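Local coordinates for protein F420-reducing hydrogenase, subunit beta (Methanothermobacter marburgensis, PDB 4OMF) that is the flavin- and iron-sulfur-carrying subunit of an F420-reducing hydrogenase, and probably passes electrons from hydrogen oxidation to coenzyme F420, at residues R110-Y115 with F121-I126; T99-I102 with G108-K111; K86-Q91 with E95-V100. All coordinates share one frame; numbering follows the deposited sequence.

The three contacts follow the chain through neighbouring parts of one region. Contact 3 sets helix 85-89 against the start of strand 97-101; contact 2 joins that strand to helix 103-114; contact 1 packs the last turn of the helix on the loop that leads into strand 126-132. Their centres lie 10 to 12 Å apart. Ile126 CD1 of contact 1 meets Ile109 CG2 of contact 2 at 3.6 Å, and Leu122 CD1 of contact 1 lies 3.7 Å from Val89 CG1 of contact 3. Val100 of the strand touches the FAD, and Ile102 just beyond it touches both the FAD and the iron-sulfur cluster. Bound N,N-dimethylmethanamine sits beside Arg110, Gln113 and Ile126.

Contact 1: R110-Y115 with F121-I126; sequences RKMQTY and FLADKI. With KEN (N,N-dimethylmethanamine), chain P.
Gln113, on the last turn of helix 103-114, meets Ala123 in the loop that leads into strand 126-132, inside the beta-alpha-beta unit 97-101, 103-114, 126-132. Its CB and CG lie over the methyl of Ala123, with CG 4.0 Å from Ala123 CB. From there the chain runs straight (chi2 -180°), carrying the amide past the methyl to the loop backbone. NE2 gives a hydrogen bond to Ala123 O at 3.0 Å, nearly linear at 170°, with the acceptor almost in the amide plane. The other end of the amide is gripped too: OE1 takes a bond of 2.8 Å from Arg110 NH2, which comes in the carbonyl plane onto a lone pair. Both amide ends are thus engaged, which fixes its flip. Replacing the glutamine with an alanine is likely to leave Ala123 O without this donor and Arg110 NH2 without its acceptor.

Met112 makes the apolar half. Its SD rests 3.9 Å from Ala123 CB, and the bends at chi2 and chi3 bring CE to 3.6 Å from Leu122 CD2, the two side chains crossing at about a right angle. Ile126 meets CE tip to tip through CD1. Bound N,N-dimethylmethanamine lies beside the polar half, its CC1 at the edge of the Arg110 guanidinium and its CB1 3.4 Å from Gln113 NE2.

Contact 2: T99-I102 with G108-K111; sequences TVAI and GIRK. With KEN (N,N-dimethylmethanamine), chain P.
With CG1 turned opposite its own carbonyl carbon (chi1 -64°) and CD1 carried straight on from there (chi2 167°), Ile109 extends from helix 103-114 toward the strand. On the other side, the torsion of Thr99 (chi1 -170°) sets OG1 opposite the backbone N and leaves CG2 between the N and the carbonyl carbon. That methyl is the part of Thr99 that faces the helix. The two side chains reach toward each other tip to tip, Thr99 CG2 lying 4.0 Å from Ile109 CD1. Two residues along, Ala101 CB also points at the helix and comes within 4.3 Å of the same CD1. A single methyl of Ile109 therefore serves both strand residues, in a small, wholly apolar touch that buries 79 Å² in all.

The pairing belongs to a beta-alpha-beta unit: strand 97-101, helix 103-114 and strand 126-132, with the two strands parallel neighbours in the large mixed sheet. The helix lies against one face of that sheet, and the nearest pair of CA atoms, those of Ala101 and Ile109, are 9.0 Å apart. Long Ile109 bridges this gap where the strand offers only short side chains. Ile126 and Leu129 of the next strand also pack on Ile109, while Leu85 of helix 85-89 touches both Ile109 and Thr99.

The hydroxyl of Thr99 is engaged away from the helix, hydrogen-bonded to Val46 O on the neighbouring strand 44-51. Val100, between the two contacting strand residues, points away from the helix and touches the FAD. Just past the strand, Ile102 stands at the N-cap position of the helix and touches both the FAD and the iron-sulfur cluster.

Contact 3: K86-Q91 with E95-V100; sequences KKAVRQ and EKLGTV
This is apolar helix-on-sheet packing: Ala88 and Val89, on the short, weakly bonded helix 85-89, lie against Leu97, the first residue of strand 97-101. The strand runs inside the large mixed sheet, between the parallel strands 44-51 and 126-132, and the chain comes to it from the helix through a short connection. The pairing is small and buried, with 137 Å² covered on the two segments together.

Leu97 does the work from the strand. Its side chain leaves the strand toward the helix, and chi1 of -174° sets CG opposite the backbone N, with the fork of two methyls lying at the helix. Both branches reach Ala88: CD1 comes to 3.9 Å from Ala88 CB and CD2 to 4.0 Å from the same atom. The small alanine methyl is thus met by the whole fork, and the CA atoms of Ala88 and Leu97 are 7.8 Å apart. Val89 touches the fork at one branch alone, its side chain crossing that of Leu97 at about a right angle.

Other parts of the chain hold the same corner. Leu85, earlier on the helix, packs on Leu97 too, and Val89 is also touched by Leu122 and Lys125 of the loop before strand 126-132. The backbone of Leu97 pairs with Lys125 and Lys127, which ties the beginning of the strand to its neighbour in the sheet. The side chain of Leu97 is about 9 Å from the bound N,N-dimethylmethanamine and about 12 Å from the FAD, which the strand reaches further on, at Val100. On the helix side, Val89 CG1 lies 4.2 Å from Leu97 CD2.

Contact 1: R110-Y115 with F121-I126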
loop_
_atom_site.group_PDB
_atom_site.type_symbol
_atom_site.label_atom_id
_atom_site.label_comp_id
_atom_site.label_asym_id
_atom_site.label_seq_id
_atom_site.Cartn_x
_atom_site.Cartn_y
_atom_site.Cartn_z
ATOM N N ARG C 110 9.328 -6.639 25.969
ATOM C CA ARG C 110 10.287 -7.679 26.344
ATOM C C ARG C 110 10.691 -8.461 25.091
ATOM O O ARG C 110 11.841 -8.894 24.959
ATOM C CB ARG C 110 9.703 -8.625 27.411
ATOM C CG ARG C 110 9.438 -7.990 28.778
ATOM C CD ARG C 110 10.635 -7.218 29.315
ATOM N NE ARG C 110 10.511 -7.001 30.756
ATOM C CZ ARG C 110 11.286 -6.178 31.451
ATOM N NH1 ARG C 110 11.101 -6.029 32.757
ATOM N NH2 ARG C 110 12.232 -5.477 30.837
ATOM N N LYS C 111 9.741 -8.636 24.174
ATOM C CA LYS C 111 10.051 -9.298 22.914
ATOM C C LYS C 111 11.067 -8.468 22.145
ATOM O O LYS C 111 11.995 -9.013 21.554
ATOM C CB LYS C 111 8.789 -9.516 22.051
ATOM C CG LYS C 111 9.092 -10.193 20.701
ATOM C CD LYS C 111 7.829 -10.532 19.936
ATOM C CE LYS C 111 8.193 -10.967 18.523
ATOM N NZ LYS C 111 6.974 -11.326 17.687
ATOM N N MET C 112 10.903 -7.147 22.174
ATOM C CA MET C 112 11.839 -6.274 21.483
ATOM C C MET C 112 13.227 -6.390 22.098
ATOM O O MET C 112 14.224 -6.445 21.370
ATOM C CB MET C 112 11.360 -4.809 21.521
ATOM C CG MET C 112 12.401 -3.790 21.031
ATOM S SD MET C 112 13.469 -3.137 22.353
ATOM C CE MET C 112 12.247 -2.296 23.399
ATOM N N GLN C 113 13.301 -6.477 23.433
ATOM C CA GLN C 113 14.618 -6.462 24.079
ATOM C C GLN C 113 15.376 -7.755 23.779
ATOM O O GLN C 113 16.591 -7.751 23.577
ATOM C CB GLN C 113 14.504 -6.285 25.594
ATOM C CG GLN C 113 13.990 -4.920 26.066
ATOM C CD GLN C 113 13.912 -4.844 27.591
ATOM O OE1 GLN C 113 13.160 -5.594 28.221
ATOM N NE2 GLN C 113 14.711 -3.973 28.188
ATOM N N THR C 114 14.644 -8.862 23.739
ATOM C CA THR C 114 15.258 -10.161 23.503
ATOM C C THR C 114 15.551 -10.362 22.019
ATOM O O THR C 114 16.586 -10.952 21.671
ATOM C CB THR C 114 14.350 -11.284 24.030
ATOM O OG1 THR C 114 14.210 -11.114 25.442
ATOM C CG2 THR C 114 14.971 -12.651 23.803
ATOM N N TYR C 115 14.646 -9.870 21.168
ATOM C CA TYR C 115 14.778 -9.949 19.704
ATOM C C TYR C 115 14.605 -8.605 18.993
ATOM O O TYR C 115 13.574 -8.362 18.362
ATOM C CB TYR C 115 13.740 -10.927 19.131
ATOM C CG TYR C 115 14.014 -12.365 19.502
ATOM C CD1 TYR C 115 14.982 -13.089 18.835
ATOM C CD2 TYR C 115 13.301 -12.999 20.522
ATOM C CE1 TYR C 115 15.231 -14.416 19.157
ATOM C CE2 TYR C 115 13.555 -14.319 20.861
ATOM C CZ TYR C 115 14.521 -15.018 20.174
ATOM O OH TYR C 115 14.799 -16.335 20.479
ATOM N N PHE C 121 19.537 0.358 19.269
ATOM C CA PHE C 121 19.906 1.142 20.459
ATOM C C PHE C 121 18.697 1.660 21.255
ATOM O O PHE C 121 18.581 2.868 21.550
ATOM C CB PHE C 121 20.806 2.318 20.058
ATOM C CG PHE C 121 22.088 1.906 19.353
ATOM C CD1 PHE C 121 22.657 0.659 19.573
ATOM C CD2 PHE C 121 22.719 2.771 18.477
ATOM C CE1 PHE C 121 23.841 0.281 18.931
ATOM C CE2 PHE C 121 23.918 2.393 17.832
ATOM C CZ PHE C 121 24.466 1.147 18.070
ATOM N N LEU C 122 17.801 0.739 21.590
ATOM C CA LEU C 122 16.717 1.019 22.526
ATOM C C LEU C 122 16.709 0.026 23.683
ATOM O O LEU C 122 16.551 0.421 24.833
ATOM C CB LEU C 122 15.366 1.012 21.810
ATOM C CG LEU C 122 14.158 0.981 22.766
ATOM C CD1 LEU C 122 14.160 2.235 23.676
ATOM C CD2 LEU C 122 12.891 0.920 21.971
ATOM N N ALA C 123 16.923 -1.258 23.383
ATOM C CA ALA C 123 16.671 -2.325 24.362
ATOM C C ALA C 123 17.369 -2.110 25.710
ATOM O O ALA C 123 16.755 -2.254 26.766
ATOM C CB ALA C 123 17.077 -3.655 23.780
ATOM N N ASP C 124 18.641 -1.731 25.684
ATOM C CA ASP C 124 19.380 -1.605 26.929
ATOM C C ASP C 124 19.106 -0.285 27.656
ATOM O O ASP C 124 19.550 -0.089 28.785
ATOM C CB ASP C 124 20.877 -1.762 26.654
ATOM C CG ASP C 124 21.208 -3.118 26.065
ATOM O OD1 ASP C 124 20.666 -4.129 26.573
ATOM O OD2 ASP C 124 21.984 -3.180 25.084
ATOM N N LYS C 125 18.366 0.611 27.016
ATOM C CA LYS C 125 18.047 1.897 27.640
ATOM C C LYS C 125 16.845 1.848 28.563
ATOM O O LYS C 125 16.619 2.784 29.327
ATOM C CB LYS C 125 17.829 2.953 26.547
ATOM C CG LYS C 125 19.163 3.303 25.886
ATOM C CD LYS C 125 19.006 4.123 24.630
ATOM C CE LYS C 125 20.355 4.261 23.894
ATOM N NZ LYS C 125 20.161 5.058 22.643
ATOM N N ILE C 126 16.066 0.778 28.486
ATOM C CA ILE C 126 14.928 0.639 29.378
ATOM C C ILE C 126 15.438 0.221 30.762
ATOM O O ILE C 126 16.028 -0.855 30.914
ATOM C CB ILE C 126 13.918 -0.366 28.820
ATOM C CG1 ILE C 126 13.454 0.107 27.441
ATOM C CG2 ILE C 126 12.735 -0.536 29.776
ATOM C CD1 ILE C 126 12.413 -0.753 26.833
HETATM C CA1 KEN P . 15.162 -4.965 33.850
HETATM C CB1 KEN P . 15.628 -4.447 31.436
HETATM C CC1 KEN P . 13.655 -3.434 32.511
HETATM N NE1 KEN P . 15.073 -3.920 32.741
#

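Contact 2: T99-I102 with G108-K111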
loop_
_atom_site.group_PDB
_atom_site.type_symbol
_atom_site.label_atom_id
_atom_site.label_comp_id
_atom_site.label_asym_id
_atom_site.label_seq_id
_atom_site.Cartn_x
_atom_site.Cartn_y
_atom_site.Cartn_z
ATOM N N THR C 99 8.920 3.285 31.857
ATOM C CA THR C 99 7.600 3.322 31.239
ATOM C C THR C 99 6.604 2.578 32.101
ATOM O O THR C 99 6.986 1.811 32.988
ATOM C CB THR C 99 7.601 2.708 29.807
ATOM O OG1 THR C 99 6.341 2.988 29.173
ATOM C CG2 THR C 99 7.835 1.200 29.864
ATOM N N VAL C 100 5.330 2.826 31.850
ATOM C CA VAL C 100 4.274 2.046 32.467
ATOM C C VAL C 100 3.573 1.292 31.345
ATOM O O VAL C 100 3.419 1.829 30.232
ATOM C CB VAL C 100 3.285 2.941 33.251
ATOM C CG1 VAL C 100 2.752 4.052 32.366
ATOM C CG2 VAL C 100 2.140 2.096 33.871
ATOM N N ALA C 101 3.189 0.045 31.626
ATOM C CA ALA C 101 2.636 -0.831 30.592
ATOM C C ALA C 101 1.659 -1.847 31.182
ATOM O O ALA C 101 1.925 -2.411 32.222
ATOM C CB ALA C 101 3.778 -1.563 29.863
ATOM N N ILE C 102 0.541 -2.068 30.507
ATOM C CA ILE C 102 -0.326 -3.209 30.802
ATOM C C ILE C 102 0.375 -4.487 30.276
ATOM O O ILE C 102 1.385 -4.389 29.587
ATOM C CB ILE C 102 -1.727 -3.001 30.188
ATOM C CG1 ILE C 102 -1.640 -2.700 28.684
ATOM C CG2 ILE C 102 -2.455 -1.857 30.930
ATOM C CD1 ILE C 102 -3.024 -2.611 27.995
ATOM N N GLY C 108 5.262 -6.869 24.193
ATOM C CA GLY C 108 5.902 -6.281 23.040
ATOM C C GLY C 108 7.264 -5.720 23.387
ATOM O O GLY C 108 8.210 -5.868 22.614
ATOM N N ILE C 109 7.367 -5.054 24.542
ATOM C CA ILE C 109 8.649 -4.496 24.983
ATOM C C ILE C 109 9.705 -5.586 25.255
ATOM O O ILE C 109 10.844 -5.462 24.830
ATOM C CB ILE C 109 8.465 -3.614 26.265
ATOM C CG1 ILE C 109 7.588 -2.393 25.939
ATOM C CG2 ILE C 109 9.825 -3.218 26.884
ATOM C CD1 ILE C 109 7.100 -1.659 27.175
ATOM N N ARG C 110 9.328 -6.639 25.969
ATOM C CA ARG C 110 10.287 -7.679 26.344
ATOM C C ARG C 110 10.691 -8.461 25.091
ATOM O O ARG C 110 11.841 -8.894 24.959
ATOM C CB ARG C 110 9.703 -8.625 27.411
ATOM C CG ARG C 110 9.438 -7.990 28.778
ATOM C CD ARG C 110 10.635 -7.218 29.315
ATOM N NE ARG C 110 10.511 -7.001 30.756
ATOM C CZ ARG C 110 11.286 -6.178 31.451
ATOM N NH1 ARG C 110 11.101 -6.029 32.757
ATOM N NH2 ARG C 110 12.232 -5.477 30.837
ATOM N N LYS C 111 9.741 -8.636 24.174
ATOM C CA LYS C 111 10.051 -9.298 22.914
ATOM C C LYS C 111 11.067 -8.468 22.145
ATOM O O LYS C 111 11.995 -9.013 21.554
ATOM C CB LYS C 111 8.789 -9.516 22.051
ATOM C CG LYS C 111 9.092 -10.193 20.701
ATOM C CD LYS C 111 7.829 -10.532 19.936
ATOM C CE LYS C 111 8.193 -10.967 18.523
ATOM N NZ LYS C 111 6.974 -11.326 17.687
HETATM C CA1 KEN P . 15.162 -4.965 33.850
HETATM C CB1 KEN P . 15.628 -4.447 31.436
HETATM C CC1 KEN P . 13.655 -3.434 32.511
HETATM N NE1 KEN P . 15.073 -3.920 32.741
#

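Contact 3: K86-Q91 with E95-V100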
loop_
_atom_site.group_PDB
_atom_site.type_symbol
_atom_site.label_atom_id
_atom_site.label_comp_id
_atom_site.label_asym_id
_atom_site.label_seq_id
_atom_site.Cartn_x
_atom_site.Cartn_y
_atom_site.Cartn_z
ATOM N N LYS C 86 10.745 4.553 21.135
ATOM C CA LYS C 86 11.928 4.889 20.331
ATOM C C LYS C 86 12.097 6.404 20.185
ATOM O O LYS C 86 13.225 6.877 20.269
ATOM C CB LYS C 86 11.937 4.245 18.943
ATOM C CG LYS C 86 13.357 4.417 18.276
ATOM C CD LYS C 86 13.349 4.191 16.788
ATOM C CE LYS C 86 13.073 2.740 16.479
ATOM N NZ LYS C 86 12.667 2.576 15.051
ATOM N N LYS C 87 11.020 7.159 19.979
ATOM C CA LYS C 87 11.133 8.618 19.968
ATOM C C LYS C 87 11.856 9.103 21.253
ATOM O O LYS C 87 12.665 10.047 21.239
ATOM C CB LYS C 87 9.756 9.275 19.861
ATOM C CG LYS C 87 9.806 10.791 19.715
ATOM C CD LYS C 87 10.046 11.206 18.264
ATOM C CE LYS C 87 10.311 12.715 18.107
ATOM N NZ LYS C 87 9.343 13.567 18.843
ATOM N N ALA C 88 11.549 8.450 22.362
ATOM C CA ALA C 88 12.092 8.865 23.648
ATOM C C ALA C 88 13.611 8.767 23.675
ATOM O O ALA C 88 14.265 9.602 24.286
ATOM C CB ALA C 88 11.468 8.030 24.780
ATOM N N VAL C 89 14.184 7.805 22.953
ATOM C CA VAL C 89 15.644 7.659 22.984
ATOM C C VAL C 89 16.306 8.321 21.764
ATOM O O VAL C 89 17.540 8.347 21.657
ATOM C CB VAL C 89 16.064 6.183 23.083
ATOM C CG1 VAL C 89 15.526 5.548 24.397
ATOM C CG2 VAL C 89 15.607 5.383 21.854
ATOM N N ARG C 90 15.503 8.867 20.853
ATOM C CA ARG C 90 16.077 9.629 19.742
ATOM C C ARG C 90 16.043 11.116 20.076
ATOM O O ARG C 90 16.902 11.582 20.816
ATOM C CB ARG C 90 15.364 9.301 18.434
ATOM C CG ARG C 90 15.443 7.789 18.100
ATOM C CD ARG C 90 16.856 7.321 17.749
ATOM N NE ARG C 90 16.774 6.078 16.980
ATOM C CZ ARG C 90 17.116 4.878 17.445
ATOM N NH1 ARG C 90 17.609 4.736 18.671
ATOM N NH2 ARG C 90 16.985 3.819 16.664
ATOM N N GLN C 91 15.062 11.867 19.565
ATOM C CA GLN C 91 15.116 13.318 19.743
ATOM C C GLN C 91 14.998 13.758 21.197
ATOM O O GLN C 91 15.481 14.835 21.541
ATOM C CB GLN C 91 14.029 14.020 18.908
ATOM C CG GLN C 91 14.323 14.041 17.402
ATOM C CD GLN C 91 13.904 12.769 16.681
ATOM O OE1 GLN C 91 13.354 11.839 17.273
ATOM N NE2 GLN C 91 14.179 12.722 15.387
ATOM N N GLU C 95 18.723 8.232 27.696
ATOM C CA GLU C 95 19.500 6.990 27.684
ATOM C C GLU C 95 19.125 6.058 28.832
ATOM O O GLU C 95 19.575 4.906 28.879
ATOM C CB GLU C 95 21.000 7.294 27.721
ATOM C CG GLU C 95 21.459 7.824 26.354
ATOM C CD GLU C 95 22.935 8.209 26.308
ATOM O OE1 GLU C 95 23.540 8.447 27.380
ATOM O OE2 GLU C 95 23.471 8.294 25.175
ATOM N N LYS C 96 18.299 6.568 29.738
ATOM C CA LYS C 96 17.758 5.797 30.873
ATOM C C LYS C 96 16.250 5.985 30.928
ATOM O O LYS C 96 15.766 7.001 31.417
ATOM C CB LYS C 96 18.376 6.249 32.195
ATOM C CG LYS C 96 19.875 5.945 32.369
ATOM C CD LYS C 96 20.472 6.857 33.473
ATOM C CE LYS C 96 21.699 6.249 34.124
ATOM N NZ LYS C 96 22.720 5.875 33.106
ATOM N N LEU C 97 15.514 5.008 30.420
ATOM C CA LEU C 97 14.101 5.198 30.178
ATOM C C LEU C 97 13.223 4.395 31.133
ATOM O O LEU C 97 13.512 3.230 31.430
ATOM C CB LEU C 97 13.775 4.810 28.728
ATOM C CG LEU C 97 12.346 5.070 28.233
ATOM C CD1 LEU C 97 12.006 6.542 28.376
ATOM C CD2 LEU C 97 12.201 4.615 26.779
ATOM N N GLY C 98 12.129 5.005 31.574
ATOM C CA GLY C 98 11.098 4.293 32.310
ATOM C C GLY C 98 9.817 4.206 31.493
ATOM O O GLY C 98 9.628 4.960 30.532
ATOM N N THR C 99 8.920 3.285 31.857
ATOM C CA THR C 99 7.600 3.322 31.239
ATOM C C THR C 99 6.604 2.578 32.101
ATOM O O THR C 99 6.986 1.811 32.988
ATOM C CB THR C 99 7.601 2.708 29.807
ATOM O OG1 THR C 99 6.341 2.988 29.173
ATOM C CG2 THR C 99 7.835 1.200 29.864
ATOM N N VAL C 100 5.330 2.826 31.850
ATOM C CA VAL C 100 4.274 2.046 32.467
ATOM C C VAL C 100 3.573 1.292 31.345
ATOM O O VAL C 100 3.419 1.829 30.232
ATOM C CB VAL C 100 3.285 2.941 33.251
ATOM C CG1 VAL C 100 2.752 4.052 32.366
ATOM C CG2 VAL C 100 2.140 2.096 33.871
#